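Local structure of AT5g51070/K3K7_27 (Arabidopsis thaliana, 5GKM) at residues 35-39 against 134-139; 40-44 against 57-63. The protein probably hydrolyses ATP as a Clp chaperone that works with a protease, the fragment here being its helical N-terminal domain. All coordinates share one frame; numbering follows the deposited sequence.

Overall arrangement
Helix 35-45 is common to both interactions: its first turn packs on helix 134-142 in interaction 1, and the residues that follow pack on the start of helix 59-71 in interaction 2. The two centres lie about 10 Å apart. They meet directly where Leu139 CD2 of interaction 1 packs on Ile57 CD1 of interaction 2 at 3.8 Å. Farther along helix 59-71, Trp70 touches Gln36, Ser134 and Val138, tying the second helix of interaction 2 to interaction 1. Both segments of interaction 2 fall between those of interaction 1 in sequence. Both are structural packing inside the N-terminal domain, their centres about 7 Å and 10 Å from the centre of the chain.

Interaction 1. Residues 35-39 against 134-139; sequences TQHLL and SAGRVL
The amide of Gln36 meets Ser134 through its oxygen, OE1 lying 3.4 Å from Ser134 CB, while the chain behind it rests on the His37 ring: Gln36 CG sits 3.8 Å above one face, nearer the ring's edge than its middle. A chi1 of 71° sets CG between the backbone N and the carbonyl carbon, and the chain then bends at chi2 (-87°), bringing OE1 back to Ser134. Glutamine suits the place because NE2 is hydrogen-bonded to Gln79 while CB packs on Val138 CG2. Thr35 OG1 also comes to 3.4 Å from Ser134 CB. It is hydrogen-bonded to Asp131, whose OD2 also takes the N-H of Ala135, so one carboxylate oxygen joins the two buried helix starts; Ser134 OG is hydrogen-bonded to Asp132 OD1. Both helices belong to the all-helical Clp R domain, which carries two copies of the Clp amino-terminal sequence motif, 35-39 in the first and 134-139 in the second. The axes of segments 35-39 and 134-139 approach to 8.6 Å, with 53° between their N-to-C directions, consistent with the small side chains of Ser134 and Ala135 at the closest approach, where the CA atoms of Gln36 and Ala135 are 5.1 Å apart. Beyond, the contact turns apolar, as suits aliphatic chains buried from water: Leu39 CD2 meets Val138 CG1 tip to tip at 3.7 Å and lies 4.4 Å from Leu139 CD2.

Interaction 2. Residues 40-44 against 57-63; sequences LGLIA and ITIDKAR
The 2.8 Å backbone bond from Arg63 N to Ile59 O belongs to the first turn of helix 59-71, which Leu40 meets through CD2, 3.6 Å from Ala62 CB. Alanine suits this place: its lone methyl also receives Ile43 CD1, at 3.7 Å. Ile43 CB is directed toward segment 57-63, and both branches touch it. CG2 presses on the start of the helix, 3.6 Å from Ile59 N, while CD1 also touches Ile57 CG2, the two isoleucines crossing at about a right angle. Such branched side chains can fill two directions at once. Helices 35-45 and 59-71 form an antiparallel hairpin within the Clp N-terminal domain; the axes of 40-44 and 59-63 approach to 9.6 Å, 166° between their directions. Thr58 holds the N-cap position, though its side chain makes no capping bond. Ile59 reaches back across: CG1 is anti to the backbone N (chi1 -171°), and the bend beyond brings CD1 to 3.5 Å from Leu40 O and 4.0 Å from Ala44 CB. At the solvent border, Ile59 CG1 lies under the centre of the Arg63 guanidinium, whose NE forms a salt bridge with Glu24 OE1 and whose NH1 forms another, its hydrogen bond weak, with Asp60 OD1.

Interaction 1. Residues 35-39 against 134-139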
loop_
_atom_site.group_PDB
_atom_site.type_symbol
_atom_site.label_atom_id
_atom_site.label_comp_id
_atom_site.label_asym_id
_atom_site.label_seq_id
_atom_site.Cartn_x
_atom_site.Cartn_y
_atom_site.Cartn_z
ATOM N N THR A 35 -4.128 -5.561 1.365
ATOM C CA THR A 35 -3.669 -4.244 1.731
ATOM C C THR A 35 -2.331 -4.218 2.433
ATOM O O THR A 35 -1.650 -3.271 2.356
ATOM C CB THR A 35 -4.724 -3.398 2.457
ATOM O OG1 THR A 35 -5.232 -4.098 3.569
ATOM C CG2 THR A 35 -5.797 -3.091 1.512
ATOM N N GLN A 36 -2.023 -5.273 3.161
ATOM C CA GLN A 36 -0.696 -5.353 3.753
ATOM C C GLN A 36 0.417 -5.434 2.677
ATOM O O GLN A 36 1.494 -5.027 2.884
ATOM C CB GLN A 36 -0.573 -6.484 4.786
ATOM C CG GLN A 36 -0.589 -7.889 4.212
ATOM C CD GLN A 36 -1.974 -8.460 4.042
ATOM O OE1 GLN A 36 -2.944 -7.764 3.988
ATOM N NE2 GLN A 36 -2.031 -9.764 3.982
ATOM N N HIS A 37 0.095 -6.046 1.560
ATOM C CA HIS A 37 1.002 -6.085 0.453
ATOM C C HIS A 37 1.201 -4.751 -0.214
ATOM O O HIS A 37 2.249 -4.422 -0.652
ATOM C CB HIS A 37 0.633 -7.173 -0.541
ATOM C CG HIS A 37 0.303 -8.473 0.113
ATOM N ND1 HIS A 37 -0.869 -9.106 -0.056
ATOM C CD2 HIS A 37 1.043 -9.246 0.983
ATOM C CE1 HIS A 37 -0.870 -10.215 0.673
ATOM N NE2 HIS A 37 0.307 -10.307 1.299
ATOM N N LEU A 38 0.110 -4.020 -0.310
ATOM C CA LEU A 38 0.188 -2.663 -0.806
ATOM C C LEU A 38 1.086 -1.807 0.117
ATOM O O LEU A 38 1.825 -1.012 -0.330
ATOM C CB LEU A 38 -1.212 -2.066 -0.895
ATOM C CG LEU A 38 -1.235 -0.643 -1.419
ATOM C CD1 LEU A 38 -0.597 -0.502 -2.803
ATOM C CD2 LEU A 38 -2.651 -0.118 -1.415
ATOM N N LEU A 39 0.973 -2.059 1.396
ATOM C CA LEU A 39 1.814 -1.343 2.325
ATOM C C LEU A 39 3.271 -1.647 2.036
ATOM O O LEU A 39 4.058 -0.777 2.010
ATOM C CB LEU A 39 1.462 -1.706 3.773
ATOM C CG LEU A 39 2.367 -1.118 4.840
ATOM C CD1 LEU A 39 2.341 0.400 4.852
ATOM C CD2 LEU A 39 1.945 -1.664 6.185
ATOM N N SER A 134 -5.764 -4.531 7.992
ATOM C CA SER A 134 -4.493 -5.177 7.737
ATOM C C SER A 134 -3.302 -4.265 7.878
ATOM O O SER A 134 -2.377 -4.631 8.492
ATOM C CB SER A 134 -4.493 -5.854 6.369
ATOM O OG SER A 134 -5.555 -6.750 6.296
ATOM N N ALA A 135 -3.375 -3.074 7.346
ATOM C CA ALA A 135 -2.220 -2.180 7.467
ATOM C C ALA A 135 -1.875 -1.840 8.898
ATOM O O ALA A 135 -0.750 -1.803 9.261
ATOM C CB ALA A 135 -2.437 -0.898 6.663
ATOM N N GLY A 136 -2.905 -1.613 9.672
ATOM C CA GLY A 136 -2.746 -1.336 11.059
ATOM C C GLY A 136 -2.069 -2.436 11.809
ATOM O O GLY A 136 -1.326 -2.140 12.682
ATOM N N ARG A 137 -2.350 -3.670 11.473
ATOM C CA ARG A 137 -1.702 -4.741 12.189
ATOM C C ARG A 137 -0.204 -4.730 11.998
ATOM O O ARG A 137 0.523 -4.976 12.897
ATOM C CB ARG A 137 -2.256 -6.073 11.759
ATOM C CG ARG A 137 -3.737 -6.228 12.006
ATOM C CD ARG A 137 -4.271 -7.498 11.402
ATOM N NE ARG A 137 -3.903 -8.645 12.178
ATOM C CZ ARG A 137 -4.179 -9.892 11.827
ATOM N NH1 ARG A 137 -4.835 -10.133 10.714
ATOM N NH2 ARG A 137 -3.821 -10.908 12.586
ATOM N N VAL A 138 0.232 -4.491 10.779
ATOM C CA VAL A 138 1.628 -4.383 10.508
ATOM C C VAL A 138 2.282 -3.195 11.219
ATOM O O VAL A 138 3.302 -3.320 11.782
ATOM C CB VAL A 138 1.863 -4.213 9.002
ATOM C CG1 VAL A 138 3.326 -4.081 8.668
ATOM C CG2 VAL A 138 1.245 -5.344 8.243
ATOM N N LEU A 139 1.624 -2.043 11.161
ATOM C CA LEU A 139 2.169 -0.883 11.802
ATOM C C LEU A 139 2.272 -1.091 13.317
ATOM O O LEU A 139 3.204 -0.688 13.920
ATOM C CB LEU A 139 1.417 0.389 11.416
ATOM C CG LEU A 139 1.509 0.748 9.939
ATOM C CD1 LEU A 139 0.634 1.945 9.632
ATOM C CD2 LEU A 139 2.910 1.104 9.511
#

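Interaction 2. Residues 40-44 against 57-63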
loop_
_atom_site.group_PDB
_atom_site.type_symbol
_atom_site.label_atom_id
_atom_site.label_comp_id
_atom_site.label_asym_id
_atom_site.label_seq_id
_atom_site.Cartn_x
_atom_site.Cartn_y
_atom_site.Cartn_z
ATOM N N LEU A 40 3.559 -2.905 1.768
ATOM C CA LEU A 40 4.911 -3.268 1.416
ATOM C C LEU A 40 5.402 -2.574 0.137
ATOM O O LEU A 40 6.467 -2.116 0.089
ATOM C CB LEU A 40 5.088 -4.777 1.296
ATOM C CG LEU A 40 4.887 -5.604 2.555
ATOM C CD1 LEU A 40 5.079 -7.094 2.291
ATOM C CD2 LEU A 40 5.844 -5.184 3.650
ATOM N N GLY A 41 4.547 -2.499 -0.865
ATOM C CA GLY A 41 4.918 -1.826 -2.072
ATOM C C GLY A 41 5.227 -0.351 -1.898
ATOM O O GLY A 41 6.101 0.162 -2.481
ATOM N N LEU A 42 4.424 0.296 -1.075
ATOM C CA LEU A 42 4.669 1.689 -0.768
ATOM C C LEU A 42 5.952 1.911 -0.023
ATOM O O LEU A 42 6.637 2.822 -0.288
ATOM C CB LEU A 42 3.520 2.284 0.054
ATOM C CG LEU A 42 2.174 2.423 -0.675
ATOM C CD1 LEU A 42 1.072 2.637 0.340
ATOM C CD2 LEU A 42 2.138 3.509 -1.720
ATOM N N ILE A 43 6.217 1.049 0.926
ATOM C CA ILE A 43 7.481 1.094 1.651
ATOM C C ILE A 43 8.675 0.841 0.735
ATOM O O ILE A 43 9.623 1.548 0.784
ATOM C CB ILE A 43 7.502 0.125 2.862
ATOM C CG1 ILE A 43 6.458 0.566 3.895
ATOM C CG2 ILE A 43 8.872 0.063 3.507
ATOM C CD1 ILE A 43 6.140 -0.455 4.923
ATOM N N ALA A 44 8.532 -0.137 -0.128
ATOM C CA ALA A 44 9.608 -0.427 -1.038
ATOM C C ALA A 44 9.911 0.731 -2.002
ATOM O O ALA A 44 11.007 0.918 -2.430
ATOM C CB ALA A 44 9.330 -1.701 -1.805
ATOM N N ILE A 57 10.715 3.332 9.178
ATOM C CA ILE A 57 10.337 2.022 8.734
ATOM C C ILE A 57 11.076 1.670 7.472
ATOM O O ILE A 57 11.147 2.437 6.610
ATOM C CB ILE A 57 8.830 1.933 8.488
ATOM C CG1 ILE A 57 8.092 1.946 9.806
ATOM C CG2 ILE A 57 8.440 0.648 7.772
ATOM C CD1 ILE A 57 6.612 2.144 9.669
ATOM N N THR A 58 11.559 0.449 7.401
ATOM C CA THR A 58 12.266 -0.046 6.244
ATOM C C THR A 58 11.632 -1.318 5.764
ATOM O O THR A 58 10.996 -1.960 6.505
ATOM C CB THR A 58 13.763 -0.392 6.524
ATOM O OG1 THR A 58 13.868 -1.319 7.585
ATOM C CG2 THR A 58 14.516 0.819 6.834
ATOM N N ILE A 59 11.871 -1.648 4.506
ATOM C CA ILE A 59 11.226 -2.768 3.873
ATOM C C ILE A 59 11.524 -4.129 4.520
ATOM O O ILE A 59 10.645 -4.918 4.662
ATOM C CB ILE A 59 11.467 -2.747 2.350
ATOM C CG1 ILE A 59 10.631 -3.788 1.648
ATOM C CG2 ILE A 59 12.939 -2.895 1.994
ATOM C CD1 ILE A 59 9.155 -3.557 1.702
ATOM N N ASP A 60 12.750 -4.355 4.937
ATOM C CA ASP A 60 13.024 -5.635 5.546
ATOM C C ASP A 60 12.291 -5.905 6.815
ATOM O O ASP A 60 11.789 -6.958 7.041
ATOM C CB ASP A 60 14.531 -5.842 5.685
ATOM C CG ASP A 60 15.197 -6.122 4.331
ATOM O OD1 ASP A 60 14.674 -6.921 3.502
ATOM O OD2 ASP A 60 16.205 -5.463 4.079
ATOM N N LYS A 61 12.230 -4.904 7.644
ATOM C CA LYS A 61 11.462 -5.025 8.849
ATOM C C LYS A 61 9.991 -5.212 8.568
ATOM O O LYS A 61 9.374 -6.006 9.154
ATOM C CB LYS A 61 11.663 -3.802 9.737
ATOM C CG LYS A 61 13.042 -3.681 10.329
ATOM C CD LYS A 61 13.304 -4.764 11.341
ATOM C CE LYS A 61 14.561 -4.443 12.150
ATOM N NZ LYS A 61 15.747 -4.815 11.336
ATOM N N ALA A 62 9.487 -4.447 7.622
ATOM C CA ALA A 62 8.098 -4.580 7.257
ATOM C C ALA A 62 7.776 -5.964 6.711
ATOM O O ALA A 62 6.830 -6.522 7.088
ATOM C CB ALA A 62 7.676 -3.483 6.289
ATOM N N ARG A 63 8.632 -6.504 5.891
ATOM C CA ARG A 63 8.432 -7.851 5.389
ATOM C C ARG A 63 8.400 -8.944 6.480
ATOM O O ARG A 63 7.566 -9.781 6.452
ATOM C CB ARG A 63 9.531 -8.204 4.396
ATOM C CG ARG A 63 9.473 -7.471 3.095
ATOM C CD ARG A 63 10.679 -7.880 2.250
ATOM N NE ARG A 63 10.649 -7.299 0.931
ATOM C CZ ARG A 63 11.707 -6.846 0.310
ATOM N NH1 ARG A 63 12.873 -6.963 0.897
ATOM N NH2 ARG A 63 11.605 -6.277 -0.862
#